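Local coordinates for pectate lyase (Bacillus, PDB 3VMV), which probably cleaves polygalacturonate (pectate) chains as a pectate lyase of polysaccharide lyase family 1, at residues A8-G13 with T299-Y304; V156-N161 with D192-H197; N170-E173 with T178-V181; S206-I211 with N221-I226. All coordinates share one frame; numbering follows the deposited sequence.

Interaction 1 of 4, residues A8-G13 with T299-Y304; sequences ASMNGG and TPPYSY
Tyr302, whose ring edge receives the sulfur of Met10, has its phenol oxygen gripped by two groups from the body of the protein: OH is hydrogen-bonded to Thr195 OG1 and to His217 ND1, which are borne by strands 192-197 and 215-219. With that end pinned and Pro300 CB lying 3.5 Å above one face of the ring, toward the rim, the aromatic group has little freedom to swing. Met10 then supplies the contact from the other loop. Its SD stands 3.9 Å from Tyr302 CD2 and close to the ring plane, 84° off the normal, so this is the edge-on form of a Met-aromatic contact. The side chain runs straight through chi2 and bends at chi3 (68°), a kink that carries CE to Pro301, where it sits 4.0 Å from CG and 3.9 Å from the carbonyl O. Met10 thus crosses both partners at about a right angle. With the thioether cut back to an alanine, the edge of Tyr302 and the ring of Pro301 would probably lose their neighbour from residues 8-13, weakening the join between two distant parts of the chain. The backbone of Met10 is fixed separately: it opens a type I' turn closed by Gly13 N to Met10 O at 3.0 Å, and the positive phi angles of Gly12 and Gly13 suit residues lacking a side chain. At the surface, the N-terminal loop and the loop before helix 309-319 meet over the strands of a parallel beta-helix, joined by a Met-aromatic contact.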
loop_
_atom_site.group_PDB
_atom_site.type_symbol
_atom_site.label_atom_id
_atom_site.label_comp_id
_atom_site.label_asym_id
_atom_site.label_seq_id
_atom_site.Cartn_x
_atom_site.Cartn_y
_atom_site.Cartn_z
ATOM N N ALA A 8 -0.768 -2.930 -11.734
ATOM C CA ALA A 8 -0.994 -4.364 -11.537
ATOM C C ALA A 8 -1.702 -5.007 -12.752
ATOM O O ALA A 8 -1.734 -6.214 -12.866
ATOM C CB ALA A 8 -1.757 -4.623 -10.217
ATOM N N SER A 9 -2.250 -4.175 -13.648
ATOM C CA SER A 9 -2.900 -4.683 -14.862
ATOM C C SER A 9 -1.899 -5.014 -15.954
ATOM O O SER A 9 -2.247 -5.671 -16.937
ATOM C CB SER A 9 -3.966 -3.715 -15.383
ATOM O OG SER A 9 -3.399 -2.637 -16.105
ATOM N N MET A 10 -0.668 -4.534 -15.797
ATOM C CA MET A 10 0.382 -4.760 -16.783
ATOM C C MET A 10 1.093 -6.053 -16.456
ATOM O O MET A 10 0.734 -6.744 -15.491
ATOM C CB MET A 10 1.401 -3.615 -16.779
ATOM C CG MET A 10 0.753 -2.256 -17.087
ATOM S SD MET A 10 1.887 -0.906 -17.277
ATOM C CE MET A 10 2.730 -1.326 -18.796
ATOM N N ASN A 11 2.088 -6.377 -17.275
ATOM C CA ASN A 11 2.925 -7.550 -17.052
ATOM C C ASN A 11 2.078 -8.802 -16.934
ATOM O O ASN A 11 2.375 -9.683 -16.137
ATOM C CB ASN A 11 3.792 -7.357 -15.802
ATOM C CG ASN A 11 4.876 -8.411 -15.678
ATOM O OD1 ASN A 11 5.600 -8.678 -16.639
ATOM N ND2 ASN A 11 4.998 -9.016 -14.493
ATOM N N GLY A 12 1.002 -8.872 -17.722
ATOM C CA GLY A 12 0.131 -10.039 -17.707
ATOM C C GLY A 12 -1.143 -9.956 -16.870
ATOM O O GLY A 12 -2.016 -10.816 -16.984
ATOM N N GLY A 13 -1.234 -8.954 -15.996
ATOM C CA GLY A 13 -2.432 -8.719 -15.212
ATOM C C GLY A 13 -2.404 -9.407 -13.852
ATOM O O GLY A 13 -1.462 -10.167 -13.532
ATOM N N THR A 299 4.237 10.481 -17.164
ATOM C CA THR A 299 2.882 9.915 -17.196
ATOM C C THR A 299 3.044 8.388 -17.331
ATOM O O THR A 299 3.956 7.911 -18.025
ATOM C CB THR A 299 2.212 10.495 -18.474
ATOM O OG1 THR A 299 2.137 11.931 -18.340
ATOM C CG2 THR A 299 0.850 9.975 -18.682
ATOM N N PRO A 300 2.157 7.600 -16.686
ATOM C CA PRO A 300 2.345 6.155 -16.685
ATOM C C PRO A 300 1.914 5.535 -18.018
ATOM O O PRO A 300 1.095 6.079 -18.771
ATOM C CB PRO A 300 1.427 5.681 -15.544
ATOM C CG PRO A 300 0.289 6.729 -15.553
ATOM C CD PRO A 300 1.000 8.015 -15.867
ATOM N N PRO A 301 2.470 4.379 -18.307
ATOM C CA PRO A 301 2.301 3.716 -19.599
ATOM C C PRO A 301 1.065 2.862 -19.728
ATOM O O PRO A 301 1.147 1.853 -20.406
ATOM C CB PRO A 301 3.547 2.836 -19.676
ATOM C CG PRO A 301 3.814 2.475 -18.251
ATOM C CD PRO A 301 3.448 3.689 -17.449
ATOM N N TYR A 302 -0.052 3.210 -19.105
ATOM C CA TYR A 302 -1.222 2.364 -19.199
ATOM C C TYR A 302 -2.476 3.217 -19.398
ATOM O O TYR A 302 -2.461 4.411 -19.119
ATOM C CB TYR A 302 -1.380 1.457 -17.947
ATOM C CG TYR A 302 -1.302 2.189 -16.605
ATOM C CD1 TYR A 302 -2.300 3.081 -16.211
ATOM C CD2 TYR A 302 -0.213 2.010 -15.751
ATOM C CE1 TYR A 302 -2.235 3.751 -14.992
ATOM C CE2 TYR A 302 -0.156 2.692 -14.518
ATOM C CZ TYR A 302 -1.161 3.528 -14.150
ATOM O OH TYR A 302 -1.083 4.171 -12.925
ATOM N N SER A 303 -3.538 2.564 -19.873
ATOM C CA SER A 303 -4.853 3.189 -19.981
ATOM C C SER A 303 -5.504 3.233 -18.613
ATOM O O SER A 303 -5.315 2.322 -17.813
ATOM C CB SER A 303 -5.702 2.343 -20.925
ATOM O OG SER A 303 -5.109 2.255 -22.219
ATOM N N TYR A 304 -6.338 4.251 -18.367
ATOM C CA TYR A 304 -7.044 4.324 -17.111
ATOM C C TYR A 304 -8.197 5.324 -17.248
ATOM O O TYR A 304 -8.263 6.098 -18.212
ATOM C CB TYR A 304 -6.101 4.689 -15.935
ATOM C CG TYR A 304 -5.463 6.060 -16.051
ATOM C CD1 TYR A 304 -5.977 7.160 -15.367
ATOM C CD2 TYR A 304 -4.342 6.261 -16.877
ATOM C CE1 TYR A 304 -5.418 8.424 -15.489
ATOM C CE2 TYR A 304 -3.747 7.520 -16.992
ATOM C CZ TYR A 304 -4.296 8.620 -16.300
ATOM O OH TYR A 304 -3.690 9.842 -16.439
#

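Interaction 2 of 4, residues V156-N161 with D192-H197; sequences VDMKRN and DKITYH
Met158 reaches across to Ile194 with its sulfur and to both Ile194 and Tyr196 with its methyl group. SD lies 3.5 Å from Ile194 CD1, with CG2 of the same residue almost as near, so the thioether rests against both methyl groups of the isoleucine as the two side chains slide past each other in opposite directions. The chain is extended beyond CG (chi2 171°, chi3 -165°), and this length takes CE to 3.7 Å from Tyr196 OH. A water links the same tyrosine to the other strand: it accepts from Tyr196 OH at 2.7 Å, near the plane of the ring, and donates to Val156 O at 2.8 Å. The hydroxyl is thus held by the water, with the methionine methyl packed beside it. Shortening Met158 to an alanine is likely to open a gap beside Ile194 and leave the tyrosine hydroxyl without its methyl neighbour on strand 156-158.

In the next shell, Ile165, Val167 and Val125 pack on Met158, while Val181 touches both Ile194 and Tyr196. Backbone bonds to Leu180 and Gly182 hold Met158 in place. Two strands that are not sheet neighbours thus meet through side chains in the interior, as the facing walls of a parallel beta-helix do.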
loop_
_atom_site.group_PDB
_atom_site.type_symbol
_atom_site.label_atom_id
_atom_site.label_comp_id
_atom_site.label_asym_id
_atom_site.label_seq_id
_atom_site.Cartn_x
_atom_site.Cartn_y
_atom_site.Cartn_z
ATOM N N VAL A 156 1.360 0.040 4.547
ATOM C CA VAL A 156 1.688 -0.767 3.361
ATOM C C VAL A 156 3.035 -0.351 2.844
ATOM O O VAL A 156 3.223 0.820 2.436
ATOM C CB VAL A 156 0.667 -0.634 2.196
ATOM C CG1 VAL A 156 1.209 -1.342 0.919
ATOM C CG2 VAL A 156 -0.703 -1.229 2.611
ATOM N N ASP A 157 4.023 -1.257 2.940
ATOM C CA ASP A 157 5.393 -0.954 2.540
ATOM C C ASP A 157 5.809 -1.852 1.406
ATOM O O ASP A 157 5.500 -3.046 1.407
ATOM C CB ASP A 157 6.403 -1.153 3.682
ATOM C CG ASP A 157 6.273 -0.127 4.802
ATOM O OD1 ASP A 157 5.624 0.917 4.637
ATOM O OD2 ASP A 157 6.851 -0.382 5.909
ATOM N N MET A 158 6.536 -1.282 0.446
ATOM C CA MET A 158 7.051 -2.036 -0.702
ATOM C C MET A 158 8.547 -1.876 -0.759
ATOM O O MET A 158 9.065 -0.751 -0.622
ATOM C CB MET A 158 6.397 -1.489 -1.992
ATOM C CG MET A 158 4.853 -1.616 -1.897
ATOM S SD MET A 158 4.192 -0.727 -3.291
ATOM C CE MET A 158 2.475 -0.619 -2.708
ATOM N N LYS A 159 9.236 -2.990 -0.968
ATOM C CA LYS A 159 10.695 -3.020 -0.894
ATOM C C LYS A 159 11.267 -4.015 -1.883
ATOM O O LYS A 159 10.558 -4.916 -2.378
ATOM C CB LYS A 159 11.142 -3.494 0.514
ATOM C CG LYS A 159 10.578 -2.678 1.677
ATOM C CD LYS A 159 11.012 -3.268 3.047
ATOM C CE LYS A 159 10.369 -2.496 4.212
ATOM N NZ LYS A 159 10.709 -3.140 5.532
ATOM N N ARG A 160 12.583 -3.901 -2.098
ATOM C CA ARG A 160 13.370 -4.980 -2.710
ATOM C C ARG A 160 12.755 -5.439 -4.036
ATOM O O ARG A 160 12.428 -6.611 -4.237
ATOM C CB ARG A 160 13.564 -6.144 -1.720
ATOM C CG ARG A 160 14.398 -5.680 -0.502
ATOM C CD ARG A 160 14.733 -6.843 0.404
ATOM N NE ARG A 160 15.736 -6.406 1.381
ATOM C CZ ARG A 160 17.057 -6.458 1.211
ATOM N NH1 ARG A 160 17.587 -6.946 0.095
ATOM N NH2 ARG A 160 17.854 -6.010 2.173
ATOM N N ASN A 161 12.635 -4.482 -4.950
ATOM C CA ASN A 161 12.269 -4.768 -6.335
ATOM C C ASN A 161 10.848 -5.270 -6.579
ATOM O O ASN A 161 10.579 -5.806 -7.647
ATOM C CB ASN A 161 13.276 -5.739 -6.935
ATOM C CG ASN A 161 14.650 -5.175 -6.898
ATOM O OD1 ASN A 161 14.933 -4.179 -7.566
ATOM N ND2 ASN A 161 15.505 -5.763 -6.073
ATOM N N ASP A 192 9.405 -0.531 -8.298
ATOM C CA ASP A 192 9.013 0.339 -9.395
ATOM C C ASP A 192 7.587 0.033 -9.786
ATOM O O ASP A 192 7.091 -1.058 -9.520
ATOM C CB ASP A 192 9.905 0.085 -10.600
ATOM C CG ASP A 192 9.893 1.221 -11.614
ATOM O OD1 ASP A 192 10.285 0.992 -12.790
ATOM O OD2 ASP A 192 9.527 2.368 -11.291
ATOM N N LYS A 193 6.938 0.993 -10.452
ATOM C CA LYS A 193 5.657 0.766 -11.131
ATOM C C LYS A 193 4.508 0.454 -10.132
ATOM O O LYS A 193 3.958 -0.681 -10.033
ATOM C CB LYS A 193 5.793 -0.271 -12.249
ATOM C CG LYS A 193 6.821 0.145 -13.307
ATOM C CD LYS A 193 6.810 -0.912 -14.398
ATOM C CE LYS A 193 8.005 -0.775 -15.311
ATOM N NZ LYS A 193 9.267 -1.126 -14.596
ATOM N N ILE A 194 4.190 1.486 -9.348
ATOM C CA ILE A 194 3.120 1.417 -8.328
ATOM C C ILE A 194 2.029 2.449 -8.648
ATOM O O ILE A 194 2.342 3.610 -8.889
ATOM C CB ILE A 194 3.692 1.794 -6.942
ATOM C CG1 ILE A 194 5.116 1.244 -6.743
ATOM C CG2 ILE A 194 2.728 1.443 -5.791
ATOM C CD1 ILE A 194 5.175 -0.309 -6.674
ATOM N N THR A 195 0.770 2.032 -8.577
ATOM C CA THR A 195 -0.377 2.931 -8.714
ATOM C C THR A 195 -1.107 2.985 -7.383
ATOM O O THR A 195 -1.421 1.929 -6.806
ATOM C CB THR A 195 -1.351 2.319 -9.745
ATOM O OG1 THR A 195 -0.689 2.203 -11.004
ATOM C CG2 THR A 195 -2.627 3.185 -9.905
ATOM N N TYR A 196 -1.480 4.188 -6.961
ATOM C CA TYR A 196 -2.392 4.371 -5.847
ATOM C C TYR A 196 -3.590 5.158 -6.353
ATOM O O TYR A 196 -3.422 6.264 -6.856
ATOM C CB TYR A 196 -1.743 5.195 -4.738
ATOM C CG TYR A 196 -0.500 4.614 -4.118
ATOM C CD1 TYR A 196 -0.559 3.893 -2.943
ATOM C CD2 TYR A 196 0.742 4.809 -4.697
ATOM C CE1 TYR A 196 0.619 3.375 -2.374
ATOM C CE2 TYR A 196 1.916 4.282 -4.119
ATOM C CZ TYR A 196 1.814 3.580 -2.950
ATOM O OH TYR A 196 2.990 3.058 -2.410
ATOM N N HIS A 197 -4.788 4.613 -6.204
ATOM C CA HIS A 197 -5.970 5.380 -6.594
ATOM C C HIS A 197 -7.158 5.113 -5.717
ATOM O O HIS A 197 -7.357 4.018 -5.184
ATOM C CB HIS A 197 -6.297 5.171 -8.115
ATOM C CG HIS A 197 -6.930 3.860 -8.445
ATOM N ND1 HIS A 197 -8.302 3.679 -8.458
ATOM C CD2 HIS A 197 -6.390 2.662 -8.780
ATOM C CE1 HIS A 197 -8.567 2.422 -8.796
ATOM N NE2 HIS A 197 -7.421 1.785 -8.988
HETATM O O HOH W 1 3.636 1.592 -0.227
#

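Interaction 3 of 4, residues N170-E173 with T178-V181; sequences NKFE and TMLV
A Met-aromatic contact inside the parallel beta-helix joins Phe172 to Met179, on strands separated by a short turn. The sulfur comes over the face of the ring: Met179 SD is 4.0 Å from the centroid of the Phe172 ring and only 27° off its normal. It sits nearer one side of the hexagon, at 3.7 Å from both Phe172 CE1 and Phe172 CZ, and Met179 CG follows at 3.8 Å from CE1. The methionine reaches this face by bending at chi3 (-57°), and its side chain crosses that of Phe172 at about a right angle.

Thr178 completes the contact with its methyl branch. CG2, placed anti to the backbone N, approaches Phe172 CD1 to 3.8 Å and CB to 4.0 Å on an oblique line. The threonine therefore divides its two branches between two tasks, for OG1 is spent on a hydrogen bond to Ser206 O while the methyl group packs on the phenylalanine.

The ring also meets Phe139 and Phe201, with planes inclined to its own, on strands 138-140 and 200-202, which pair with strand 165-175. Asn170, just ahead of this part of the strand, hydrogen-bonds to Asn137 N through OD1, while its own N meets Asn199 OD1, a pattern matching the asparagine ladder of this family. Met179 in turn touches Tyr196 and Phe201, so it also packs against strands 192-197 and 200-202.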
loop_
_atom_site.group_PDB
_atom_site.type_symbol
_atom_site.label_atom_id
_atom_site.label_comp_id
_atom_site.label_asym_id
_atom_site.label_seq_id
_atom_site.Cartn_x
_atom_site.Cartn_y
_atom_site.Cartn_z
ATOM N N ASN A 170 -8.614 1.770 -0.597
ATOM C CA ASN A 170 -8.374 1.417 0.794
ATOM C C ASN A 170 -8.524 2.611 1.684
ATOM O O ASN A 170 -8.465 3.756 1.219
ATOM C CB ASN A 170 -6.927 0.918 0.972
ATOM C CG ASN A 170 -6.587 -0.255 0.062
ATOM O OD1 ASN A 170 -7.015 -1.382 0.318
ATOM N ND2 ASN A 170 -5.744 -0.010 -0.964
ATOM N N LYS A 171 -8.688 2.373 2.976
ATOM C CA LYS A 171 -8.563 3.476 3.952
ATOM C C LYS A 171 -7.274 3.248 4.727
ATOM O O LYS A 171 -6.992 2.125 5.136
ATOM C CB LYS A 171 -9.722 3.479 4.925
ATOM C CG LYS A 171 -11.086 3.717 4.238
ATOM C CD LYS A 171 -12.185 3.849 5.310
ATOM C CE LYS A 171 -13.530 4.213 4.652
ATOM N NZ LYS A 171 -14.569 4.426 5.716
ATOM N N PHE A 172 -6.468 4.310 4.846
ATOM C CA PHE A 172 -5.258 4.318 5.680
ATOM C C PHE A 172 -5.513 5.432 6.698
ATOM O O PHE A 172 -5.653 6.600 6.320
ATOM C CB PHE A 172 -4.046 4.761 4.845
ATOM C CG PHE A 172 -3.589 3.776 3.804
ATOM C CD1 PHE A 172 -2.494 2.943 4.070
ATOM C CD2 PHE A 172 -4.238 3.669 2.567
ATOM C CE1 PHE A 172 -2.016 2.040 3.134
ATOM C CE2 PHE A 172 -3.770 2.775 1.618
ATOM C CZ PHE A 172 -2.659 1.929 1.909
ATOM N N GLU A 173 -5.569 5.120 7.992
ATOM C CA GLU A 173 -5.957 6.114 8.961
ATOM C C GLU A 173 -5.186 5.925 10.238
ATOM O O GLU A 173 -4.746 4.828 10.562
ATOM C CB GLU A 173 -7.439 5.980 9.295
ATOM C CG GLU A 173 -8.369 6.055 8.079
ATOM C CD GLU A 173 -9.842 6.251 8.466
ATOM O OE1 GLU A 173 -10.668 5.359 8.164
ATOM O OE2 GLU A 173 -10.196 7.310 9.057
ATOM N N THR A 178 3.188 5.948 7.238
ATOM C CA THR A 178 2.103 5.256 6.516
ATOM C C THR A 178 2.553 4.240 5.450
ATOM O O THR A 178 2.180 3.062 5.540
ATOM C CB THR A 178 1.137 6.276 5.910
ATOM O OG1 THR A 178 0.857 7.309 6.870
ATOM C CG2 THR A 178 -0.214 5.633 5.556
ATOM N N MET A 179 3.343 4.677 4.467
ATOM C CA MET A 179 3.682 3.833 3.323
ATOM C C MET A 179 5.074 4.110 2.833
ATOM O O MET A 179 5.466 5.274 2.638
ATOM C CB MET A 179 2.750 4.141 2.156
ATOM C CG MET A 179 1.318 3.804 2.434
ATOM S SD MET A 179 0.235 4.041 0.998
ATOM C CE MET A 179 0.500 5.767 0.586
ATOM N N LEU A 180 5.848 3.050 2.600
ATOM C CA LEU A 180 7.191 3.180 2.032
ATOM C C LEU A 180 7.211 2.562 0.627
ATOM O O LEU A 180 6.535 1.526 0.376
ATOM C CB LEU A 180 8.157 2.398 2.953
ATOM C CG LEU A 180 9.643 2.508 3.154
ATOM C CD1 LEU A 180 9.986 3.904 3.663
ATOM C CD2 LEU A 180 10.089 1.427 4.143
ATOM N N VAL A 181 7.964 3.178 -0.286
ATOM C CA VAL A 181 8.258 2.551 -1.558
ATOM C C VAL A 181 9.749 2.657 -1.707
ATOM O O VAL A 181 10.263 3.681 -2.178
ATOM C CB VAL A 181 7.514 3.249 -2.723
ATOM C CG1 VAL A 181 7.884 2.607 -4.072
ATOM C CG2 VAL A 181 6.008 3.205 -2.502
#

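Interaction 4 of 4, residues S206-I211 with N221-I226; sequences SRVPLI and NYFKDI. With SO4 (sulfate ion), chain C.
Val208 O, a buried carbonyl oxygen with no hydrogen-bonding partner in the model, points at the edge of the Phe223 ring, near its plane and 3.5 Å from CE1. The slightly positive hydrogens of an aromatic rim may soften the cost of burying it. The oddity continues in the backbone, because the peptide bond from Val208 to Pro209 is cis.

The valine side chain does the apolar work with both branches. CG1, roughly anti to the backbone N (chi1 -156°), lies 3.7 Å from Phe223 CE1, while CG2 faces Ile226 CD1 at 4.2 Å. That same CD1 also sits at the edge of the Phe223 ring, so valine, isoleucine and phenylalanine close around one another.

Arg207, in a left-handed backbone conformation, sends an extended side chain away from this cluster toward a sulfate, probably taken from the crystallisation liquor. The bond from NH2 to O2 is weak, at 3.3 Å and 135°; Arg234 NH2 binds the same ion, and Leu210 CD1 comes within 3.6 Å of its O4. Arg207 and Pro209 belong to a sequence matching the Arg-x-Pro-x-x-Arg motif of this lyase family, so Arg207 probably lies at the active site.

Phe223 stacks on Phe246 and also meets Phe201, extending the aromatic row along strands 200-202, 222-226 and 245-249, while strand 210-212 lies between strands 177-181 and 231-234.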
loop_
_atom_site.group_PDB
_atom_site.type_symbol
_atom_site.label_atom_id
_atom_site.label_comp_id
_atom_site.label_asym_id
_atom_site.label_seq_id
_atom_site.Cartn_x
_atom_site.Cartn_y
_atom_site.Cartn_z
ATOM N N SER A 206 3.094 11.033 8.324
ATOM C CA SER A 206 4.049 11.138 7.188
ATOM C C SER A 206 4.050 9.905 6.316
ATOM O O SER A 206 3.326 8.953 6.573
ATOM C CB SER A 206 5.483 11.378 7.695
ATOM O OG SER A 206 5.994 10.194 8.297
ATOM N N ARG A 207 4.860 9.953 5.262
ATOM C CA ARG A 207 5.066 8.835 4.328
ATOM C C ARG A 207 3.797 8.472 3.592
ATOM O O ARG A 207 3.239 7.378 3.780
ATOM C CB ARG A 207 5.594 7.575 5.010
ATOM C CG ARG A 207 6.903 7.723 5.784
ATOM C CD ARG A 207 7.386 6.301 6.054
ATOM N NE ARG A 207 8.650 6.286 6.809
ATOM C CZ ARG A 207 9.189 5.165 7.295
ATOM N NH1 ARG A 207 8.558 4.004 7.174
ATOM N NH2 ARG A 207 10.353 5.239 7.955
ATOM N N VAL A 208 3.318 9.391 2.757
ATOM C CA VAL A 208 2.064 9.141 2.022
ATOM C C VAL A 208 2.183 9.258 0.502
ATOM O O VAL A 208 1.464 10.058 -0.136
ATOM C CB VAL A 208 0.889 10.011 2.568
ATOM C CG1 VAL A 208 -0.446 9.361 2.251
ATOM C CG2 VAL A 208 1.009 10.176 4.089
ATOM N N PRO A 209 3.072 8.453 -0.117
ATOM C CA PRO A 209 4.086 7.543 0.436
ATOM C C PRO A 209 5.456 8.250 0.540
ATOM O O PRO A 209 5.664 9.345 -0.031
ATOM C CB PRO A 209 4.184 6.440 -0.633
ATOM C CG PRO A 209 3.416 6.993 -1.887
ATOM C CD PRO A 209 3.082 8.420 -1.582
ATOM N N LEU A 210 6.396 7.591 1.217
ATOM C CA LEU A 210 7.823 7.866 1.081
ATOM C C LEU A 210 8.268 7.084 -0.155
ATOM O O LEU A 210 8.154 5.856 -0.172
ATOM C CB LEU A 210 8.591 7.401 2.331
ATOM C CG LEU A 210 10.064 7.780 2.439
ATOM C CD1 LEU A 210 10.560 7.380 3.832
ATOM C CD2 LEU A 210 10.954 7.124 1.342
ATOM N N ILE A 211 8.670 7.800 -1.216
ATOM C CA ILE A 211 9.013 7.120 -2.465
ATOM C C ILE A 211 10.474 7.329 -2.765
ATOM O O ILE A 211 10.905 8.459 -2.966
ATOM C CB ILE A 211 8.170 7.641 -3.680
ATOM C CG1 ILE A 211 6.677 7.611 -3.373
ATOM C CG2 ILE A 211 8.460 6.792 -4.946
ATOM C CD1 ILE A 211 5.866 8.399 -4.397
ATOM N N ASN A 221 -7.110 10.076 -5.140
ATOM C CA ASN A 221 -7.096 9.820 -3.681
ATOM C C ASN A 221 -7.577 11.043 -2.901
ATOM O O ASN A 221 -7.578 12.173 -3.442
ATOM C CB ASN A 221 -5.687 9.457 -3.201
ATOM C CG ASN A 221 -5.085 8.313 -3.977
ATOM O OD1 ASN A 221 -5.412 7.132 -3.761
ATOM N ND2 ASN A 221 -4.196 8.649 -4.910
ATOM N N TYR A 222 -7.990 10.807 -1.649
ATOM C CA TYR A 222 -8.461 11.834 -0.731
ATOM C C TYR A 222 -7.520 11.832 0.449
ATOM O O TYR A 222 -7.504 10.867 1.199
ATOM C CB TYR A 222 -9.898 11.491 -0.315
ATOM C CG TYR A 222 -10.621 12.419 0.638
ATOM C CD1 TYR A 222 -10.088 13.642 0.997
ATOM C CD2 TYR A 222 -11.880 12.083 1.088
ATOM C CE1 TYR A 222 -10.815 14.470 1.889
ATOM C CE2 TYR A 222 -12.589 12.900 1.965
ATOM C CZ TYR A 222 -12.053 14.093 2.325
ATOM O OH TYR A 222 -12.797 14.876 3.166
ATOM N N PHE A 223 -6.699 12.879 0.525
ATOM C CA PHE A 223 -5.721 13.079 1.612
ATOM C C PHE A 223 -6.334 14.066 2.592
ATOM O O PHE A 223 -6.807 15.143 2.171
ATOM C CB PHE A 223 -4.466 13.722 1.059
ATOM C CG PHE A 223 -3.657 12.892 0.058
ATOM C CD1 PHE A 223 -2.452 12.321 0.451
ATOM C CD2 PHE A 223 -4.062 12.756 -1.272
ATOM C CE1 PHE A 223 -1.615 11.676 -0.452
ATOM C CE2 PHE A 223 -3.254 12.100 -2.198
ATOM C CZ PHE A 223 -2.021 11.525 -1.787
ATOM N N LYS A 224 -6.320 13.758 3.898
ATOM C CA LYS A 224 -6.988 14.611 4.880
ATOM C C LYS A 224 -6.231 14.566 6.185
ATOM O O LYS A 224 -5.887 13.480 6.677
ATOM C CB LYS A 224 -8.412 14.098 5.121
ATOM C CG LYS A 224 -9.231 14.968 6.052
ATOM C CD LYS A 224 -10.686 14.463 6.069
ATOM C CE LYS A 224 -11.586 15.443 6.797
ATOM N NZ LYS A 224 -11.168 15.636 8.200
ATOM N N ASP A 225 -5.997 15.745 6.757
ATOM C CA ASP A 225 -5.469 15.821 8.130
ATOM C C ASP A 225 -4.164 15.055 8.241
ATOM O O ASP A 225 -3.996 14.141 9.047
ATOM C CB ASP A 225 -6.515 15.346 9.135
ATOM C CG ASP A 225 -7.707 16.308 9.245
ATOM O OD1 ASP A 225 -7.622 17.475 8.798
ATOM O OD2 ASP A 225 -8.716 15.902 9.845
ATOM N N ILE A 226 -3.216 15.464 7.402
ATOM C CA ILE A 226 -1.887 14.852 7.414
ATOM C C ILE A 226 -0.970 15.840 8.114
ATOM O O ILE A 226 -0.783 16.979 7.657
ATOM C CB ILE A 226 -1.455 14.462 6.001
ATOM C CG1 ILE A 226 -2.398 13.337 5.490
ATOM C CG2 ILE A 226 0.034 13.948 6.007
ATOM C CD1 ILE A 226 -2.204 12.917 4.033
HETATM S S SO4 C . 13.360 8.651 6.695
HETATM O O1 SO4 C . 14.532 8.425 5.813
HETATM O O2 SO4 C . 12.666 7.375 6.891
HETATM O O3 SO4 C . 13.817 9.197 7.973
HETATM O O4 SO4 C . 12.411 9.587 6.066
#

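Interactions 2, 3 and 4 are buried and touch one another, whereas interaction 1 lies at the surface. The centres of interactions 3 and 4 are about 7 Å apart, joined by probable hydrogen bonds from Met179 N to Arg207 O (2.8 Å) and from Val181 N to Leu210 O (2.7 Å). Met158 N reaches Leu180 O at 2.8 Å, tying interaction 2 to strand 177-181, and Tyr196 packs against Pro209 of interaction 4. Interaction 1, whose centre lies about 14 Å from that of interaction 2, touches it through Tyr302. The sulfate of interaction 4, beside the Arg-x-Pro-x-x-Arg sequence, probably marks an anion-binding region near the substrate cleft.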